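Local structure of StAR-related lipid transfer protein 5 (Homo sapiens, 2R55) at residues 35-39 against 189-195; 41-46 against 56-60. The protein probably binds cholesterol or other sterols and may take part in transporting such lipids within the cell, as a member of the START domain family. All coordinates share one frame; numbering follows the deposited sequence.

How the interactions relate
Both contacts lie around the C-terminal end of helix 21-40, on the same side of the chain's centre, with their own centres about 11 Å apart. Interaction 1 lays the end of that helix on strand 188-197; interaction 2 ties the loop that leaves the helix to strand 54-60, and strand 67-75 runs between these two strands in the sheet. They touch directly: Trp45 CH2 lies 3.8 Å from Phe193 CE1, Trp45 CZ2 3.6 Å from Tyr38 O, and Arg59 NH2 3.9 Å from Tyr38 CD1. The aromatic cluster under the helix thus runs on into the Trp45-Arg59 stack. No lipid is part of either contact.

Interaction 1: 35-39 against 189-195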
loop_
_atom_site.group_PDB
_atom_site.type_symbol
_atom_site.label_atom_id
_atom_site.label_comp_id
_atom_site.label_asym_id
_atom_site.label_seq_id
_atom_site.Cartn_x
_atom_site.Cartn_y
_atom_site.Cartn_z
ATOM N N MET A 35 11.300 3.671 0.965
ATOM C CA MET A 35 10.756 2.368 0.739
ATOM C C MET A 35 11.867 1.350 0.539
ATOM O O MET A 35 11.861 0.290 1.152
ATOM C CB MET A 35 9.807 2.435 -0.437
ATOM C CG MET A 35 8.430 2.910 -0.027
ATOM S SD MET A 35 7.501 1.588 0.767
ATOM C CE MET A 35 7.200 0.506 -0.618
ATOM N N LEU A 36 12.856 1.701 -0.264
ATOM C CA LEU A 36 14.003 0.831 -0.456
ATOM C C LEU A 36 14.691 0.491 0.871
ATOM O O LEU A 36 15.058 -0.668 1.113
ATOM C CB LEU A 36 14.979 1.431 -1.471
ATOM C CG LEU A 36 15.993 0.451 -2.089
ATOM C CD1 LEU A 36 15.288 -0.779 -2.699
ATOM C CD2 LEU A 36 16.941 1.128 -3.112
ATOM N N GLN A 37 14.829 1.489 1.743
ATOM C CA GLN A 37 15.454 1.267 3.035
ATOM C C GLN A 37 14.576 0.390 3.939
ATOM O O GLN A 37 15.098 -0.495 4.626
ATOM C CB GLN A 37 15.895 2.592 3.691
ATOM C CG GLN A 37 17.377 2.608 4.197
ATOM C CD GLN A 37 18.406 2.150 3.133
ATOM O OE1 GLN A 37 18.179 2.273 1.913
ATOM N NE2 GLN A 37 19.547 1.623 3.599
ATOM N N TYR A 38 13.253 0.574 3.885
ATOM C CA TYR A 38 12.327 -0.301 4.613
ATOM C C TYR A 38 12.442 -1.763 4.149
ATOM O O TYR A 38 12.158 -2.676 4.913
ATOM C CB TYR A 38 10.852 0.082 4.406
ATOM C CG TYR A 38 10.379 1.465 4.803
ATOM C CD1 TYR A 38 11.051 2.232 5.740
ATOM C CD2 TYR A 38 9.214 1.980 4.254
ATOM C CE1 TYR A 38 10.587 3.495 6.089
ATOM C CE2 TYR A 38 8.756 3.224 4.590
ATOM C CZ TYR A 38 9.445 3.978 5.515
ATOM O OH TYR A 38 8.981 5.221 5.850
ATOM N N ARG A 39 12.809 -1.983 2.891
ATOM C CA ARG A 39 12.828 -3.325 2.351
ATOM C C ARG A 39 14.081 -4.048 2.822
ATOM O O ARG A 39 14.069 -5.263 3.079
ATOM C CB ARG A 39 12.757 -3.279 0.822
ATOM C CG ARG A 39 12.941 -4.617 0.104
ATOM C CD ARG A 39 11.985 -5.663 0.612
ATOM N NE ARG A 39 12.178 -6.957 -0.040
ATOM C CZ ARG A 39 12.944 -7.942 0.429
ATOM N NH1 ARG A 39 13.596 -7.798 1.579
ATOM N NH2 ARG A 39 13.029 -9.073 -0.253
ATOM N N ASN A 189 7.676 -12.867 -5.364
ATOM C CA ASN A 189 7.747 -12.437 -3.978
ATOM C C ASN A 189 7.143 -11.042 -3.875
ATOM O O ASN A 189 7.516 -10.135 -4.643
ATOM C CB ASN A 189 9.199 -12.430 -3.481
ATOM C CG ASN A 189 9.310 -12.427 -1.960
ATOM O OD1 ASN A 189 9.132 -13.457 -1.300
ATOM N ND2 ASN A 189 9.633 -11.266 -1.402
ATOM N N LEU A 190 6.196 -10.891 -2.943
ATOM C CA LEU A 190 5.517 -9.628 -2.686
ATOM C C LEU A 190 5.745 -9.138 -1.247
ATOM O O LEU A 190 5.270 -9.762 -0.276
ATOM C CB LEU A 190 4.013 -9.757 -2.950
ATOM C CG LEU A 190 3.122 -8.535 -2.666
ATOM C CD1 LEU A 190 3.453 -7.366 -3.598
ATOM C CD2 LEU A 190 1.658 -8.876 -2.775
ATOM N N VAL A 191 6.457 -8.015 -1.127
ATOM C CA VAL A 191 6.682 -7.351 0.155
ATOM C C VAL A 191 5.977 -5.995 0.123
ATOM O O VAL A 191 6.211 -5.174 -0.784
ATOM C CB VAL A 191 8.182 -7.173 0.455
ATOM C CG1 VAL A 191 8.401 -6.744 1.914
ATOM C CG2 VAL A 191 8.924 -8.454 0.173
ATOM N N THR A 192 5.089 -5.780 1.093
ATOM C CA THR A 192 4.250 -4.596 1.094
ATOM C C THR A 192 4.366 -3.880 2.424
ATOM O O THR A 192 4.479 -4.521 3.481
ATOM C CB THR A 192 2.760 -4.918 0.905
ATOM O OG1 THR A 192 2.282 -5.622 2.055
ATOM C CG2 THR A 192 2.495 -5.750 -0.341
ATOM N N PHE A 193 4.302 -2.547 2.366
ATOM C CA PHE A 193 4.323 -1.729 3.555
ATOM C C PHE A 193 3.073 -0.885 3.644
ATOM O O PHE A 193 2.749 -0.150 2.715
ATOM C CB PHE A 193 5.565 -0.843 3.565
ATOM C CG PHE A 193 6.828 -1.614 3.559
ATOM C CD1 PHE A 193 7.347 -2.114 4.737
ATOM C CD2 PHE A 193 7.474 -1.893 2.366
ATOM C CE1 PHE A 193 8.503 -2.855 4.728
ATOM C CE2 PHE A 193 8.635 -2.639 2.353
ATOM C CZ PHE A 193 9.154 -3.117 3.537
ATOM N N PHE A 194 2.379 -1.014 4.772
ATOM C CA PHE A 194 1.252 -0.157 5.122
ATOM C C PHE A 194 1.762 0.849 6.126
ATOM O O PHE A 194 2.378 0.476 7.126
ATOM C CB PHE A 194 0.141 -1.000 5.738
ATOM C CG PHE A 194 -0.651 -1.769 4.733
ATOM C CD1 PHE A 194 -0.308 -1.735 3.380
ATOM C CD2 PHE A 194 -1.712 -2.554 5.131
ATOM C CE1 PHE A 194 -1.050 -2.449 2.446
ATOM C CE2 PHE A 194 -2.452 -3.271 4.196
ATOM C CZ PHE A 194 -2.120 -3.217 2.860
ATOM N N HIS A 195 1.532 2.125 5.855
ATOM C CA HIS A 195 2.134 3.184 6.656
ATOM C C HIS A 195 1.093 4.237 6.845
ATOM O O HIS A 195 1.266 5.392 6.456
ATOM C CB HIS A 195 3.300 3.788 5.892
ATOM C CG HIS A 195 4.363 4.372 6.767
ATOM N ND1 HIS A 195 5.623 4.659 6.298
ATOM C CD2 HIS A 195 4.362 4.707 8.080
ATOM C CE1 HIS A 195 6.349 5.158 7.282
ATOM N NE2 HIS A 195 5.608 5.197 8.372
#
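One face of the Phe193 ring carries Tyr38 CB, a CH-pi contact 3.9 Å from the ring centroid and only 18° off its normal, displaced toward the rim at CZ and CE1. The Tyr38 ring presents its edge to the face of Phe193, with the planes at 56° and the centroids 5.7 Å apart. At the edge of the His195 imidazole, in its plane, sits Tyr38 OH, 3.0 Å from His195 CE1; these two side chains cross at about a right angle, and the three rings form an aromatic cluster. His195 ND1 is hydrogen-bonded to the carbonyl of Pro173 and NE2 to the hydroxyl of Ser61, so two outside partners fix the rotation of the imidazole. Met35 bends at both chi2 and chi3, which curls its thioether back beside Phe193: SD lies 3.8 Å from Phe193 CD2 in an oblique Met-aromatic contact, and CE is equally near that carbon. Phe193 CZ also comes to 3.3 Å from Tyr38 O at the end of the helix. Farther along the strand, the Arg39 side chain, bent at chi2, lies across Val191, whose CG2 is 3.6 Å from Arg39 NE. Val191 meets the aliphatic CD as well, while the charge of Arg39 is answered by a salt bridge from NE to Glu179. Helix 21-40 therefore rests on one side of strand 188-197, the segment axes 9.8 Å apart at 118°, with Met35 and Arg39 reaching on to Phe177 of strand 167-180 and Tyr38 to Leu68 of strand 67-75. Thr192 and Phe194 point to the other side of the strand, where they pack against Met215 of the long C-terminal helix 204-227.

Interaction 2: 41-46 against 56-60; sequences DTAGWK and VSWRP
Arg59 sets CG between its backbone N and carbonyl carbon (chi1 84°) and then runs extended from CG to NE, which carries the chain across the indole of Trp45. Trp45 in turn has CG anti to the carbonyl carbon (chi1 -59°), turning one ring face to that arm. Arg59 CD sits over the six-membered ring of Trp45, 3.8 Å from its centroid, as a CH-pi contact; beyond it the guanidinium lies nearly flat on the indole, planes 15° apart, in an off-centre cation-pi stack. Two groups grip the guanidinium at its edge, both in its plane. Ala43 O accepts from Arg59 NH1 at 3.1 Å. Asp41 OD2 meets Arg59 NH2 at 3.4 Å in a salt bridge whose hydrogen bond is weak. The indole is held as well: Trp45 NE1 donates to Asp41 O at 2.9 Å, approaching from above the carbonyl plane. Next along the chain, Lys46 and Trp58 form an antiparallel hydrogen-bonded pair, with Lys46 N to Trp58 O at 2.9 Å and Trp58 N to Lys46 O at 3.0 Å. Lys46 CB lies over a face of the Trp58 indole, and Lys46 NZ bends back to Gly44 O. The loop after helix 21-40 thus enters the antiparallel pairing of strands 46-49 and 54-60, the first hairpin of the curved sheet in this START domain's helix-grip fold.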
loop_
_atom_site.group_PDB
_atom_site.type_symbol
_atom_site.label_atom_id
_atom_site.label_comp_id
_atom_site.label_asym_id
_atom_site.label_seq_id
_atom_site.Cartn_x
_atom_site.Cartn_y
_atom_site.Cartn_z
ATOM N N ASP A 41 16.056 -3.047 5.562
ATOM C CA ASP A 41 16.274 -3.042 7.006
ATOM C C ASP A 41 15.773 -4.335 7.634
ATOM O O ASP A 41 14.694 -4.829 7.292
ATOM C CB ASP A 41 15.561 -1.867 7.681
ATOM C CG ASP A 41 16.191 -0.519 7.379
ATOM O OD1 ASP A 41 17.404 -0.431 7.043
ATOM O OD2 ASP A 41 15.461 0.489 7.516
ATOM N N THR A 42 16.542 -4.869 8.573
ATOM C CA THR A 42 16.078 -6.021 9.330
ATOM C C THR A 42 15.873 -5.669 10.812
ATOM O O THR A 42 15.400 -6.488 11.602
ATOM C CB THR A 42 17.005 -7.246 9.143
ATOM O OG1 THR A 42 18.338 -6.899 9.528
ATOM C CG2 THR A 42 16.992 -7.719 7.676
ATOM N N ALA A 43 16.189 -4.431 11.171
ATOM C CA ALA A 43 16.115 -3.990 12.561
ATOM C C ALA A 43 14.783 -3.337 12.876
ATOM O O ALA A 43 14.030 -2.941 11.969
ATOM C CB ALA A 43 17.257 -3.039 12.881
ATOM N N GLY A 44 14.503 -3.222 14.172
ATOM C CA GLY A 44 13.257 -2.642 14.637
ATOM C C GLY A 44 12.112 -3.626 14.516
ATOM O O GLY A 44 11.346 -3.768 15.452
ATOM N N TRP A 45 12.015 -4.320 13.378
ATOM C CA TRP A 45 10.890 -5.209 13.057
ATOM C C TRP A 45 10.510 -6.242 14.134
ATOM O O TRP A 45 11.267 -7.194 14.367
ATOM C CB TRP A 45 11.146 -5.961 11.741
ATOM C CG TRP A 45 11.351 -5.094 10.546
ATOM C CD1 TRP A 45 12.460 -5.045 9.767
ATOM C CD2 TRP A 45 10.422 -4.157 9.982
ATOM N NE1 TRP A 45 12.289 -4.137 8.747
ATOM C CE2 TRP A 45 11.047 -3.574 8.861
ATOM C CE3 TRP A 45 9.113 -3.762 10.309
ATOM C CZ2 TRP A 45 10.420 -2.622 8.068
ATOM C CZ3 TRP A 45 8.495 -2.805 9.526
ATOM C CH2 TRP A 45 9.142 -2.247 8.417
ATOM N N LYS A 46 9.333 -6.067 14.754
ATOM C CA LYS A 46 8.813 -7.031 15.741
ATOM C C LYS A 46 7.616 -7.750 15.147
ATOM O O LYS A 46 6.673 -7.109 14.687
ATOM C CB LYS A 46 8.401 -6.357 17.061
ATOM C CG LYS A 46 9.285 -5.189 17.549
ATOM C CD LYS A 46 10.301 -5.633 18.589
ATOM C CE LYS A 46 11.688 -5.900 17.976
ATOM N NZ LYS A 46 12.577 -4.690 18.008
ATOM N N VAL A 56 3.518 -10.973 8.908
ATOM C CA VAL A 56 3.465 -9.548 9.110
ATOM C C VAL A 56 4.204 -9.162 10.382
ATOM O O VAL A 56 4.157 -9.870 11.389
ATOM C CB VAL A 56 2.004 -8.971 9.029
ATOM C CG1 VAL A 56 1.176 -9.708 7.966
ATOM C CG2 VAL A 56 1.311 -9.037 10.355
ATOM N N SER A 57 4.924 -8.051 10.301
ATOM C CA SER A 57 5.605 -7.488 11.449
ATOM C C SER A 57 5.437 -5.984 11.393
ATOM O O SER A 57 4.935 -5.457 10.397
ATOM C CB SER A 57 7.084 -7.870 11.430
ATOM O OG SER A 57 7.630 -7.728 10.132
ATOM N N TRP A 58 5.843 -5.294 12.454
ATOM C CA TRP A 58 5.635 -3.869 12.548
ATOM C C TRP A 58 6.870 -3.230 13.161
ATOM O O TRP A 58 7.786 -3.938 13.616
ATOM C CB TRP A 58 4.375 -3.550 13.383
ATOM C CG TRP A 58 4.544 -3.932 14.817
ATOM C CD1 TRP A 58 4.374 -5.175 15.359
ATOM C CD2 TRP A 58 4.971 -3.082 15.886
ATOM N NE1 TRP A 58 4.667 -5.153 16.700
ATOM C CE2 TRP A 58 5.037 -3.880 17.053
ATOM C CE3 TRP A 58 5.300 -1.721 15.977
ATOM C CZ2 TRP A 58 5.417 -3.358 18.305
ATOM C CZ3 TRP A 58 5.686 -1.202 17.228
ATOM C CH2 TRP A 58 5.736 -2.024 18.369
ATOM N N ARG A 59 6.903 -1.894 13.140
ATOM C CA ARG A 59 7.826 -1.113 13.952
ATOM C C ARG A 59 7.340 0.329 14.057
ATOM O O ARG A 59 6.560 0.769 13.221
ATOM C CB ARG A 59 9.257 -1.179 13.402
ATOM C CG ARG A 59 9.556 -0.196 12.303
ATOM C CD ARG A 59 10.845 -0.553 11.633
ATOM N NE ARG A 59 11.239 0.476 10.684
ATOM C CZ ARG A 59 12.382 0.451 10.007
ATOM N NH1 ARG A 59 13.230 -0.555 10.189
ATOM N NH2 ARG A 59 12.665 1.420 9.148
ATOM N N PRO A 60 7.819 1.077 15.071
ATOM C CA PRO A 60 7.417 2.486 15.147
ATOM C C PRO A 60 7.823 3.231 13.872
ATOM O O PRO A 60 8.950 3.097 13.413
ATOM C CB PRO A 60 8.221 3.029 16.342
ATOM C CG PRO A 60 8.625 1.839 17.118
ATOM C CD PRO A 60 8.754 0.707 16.152
#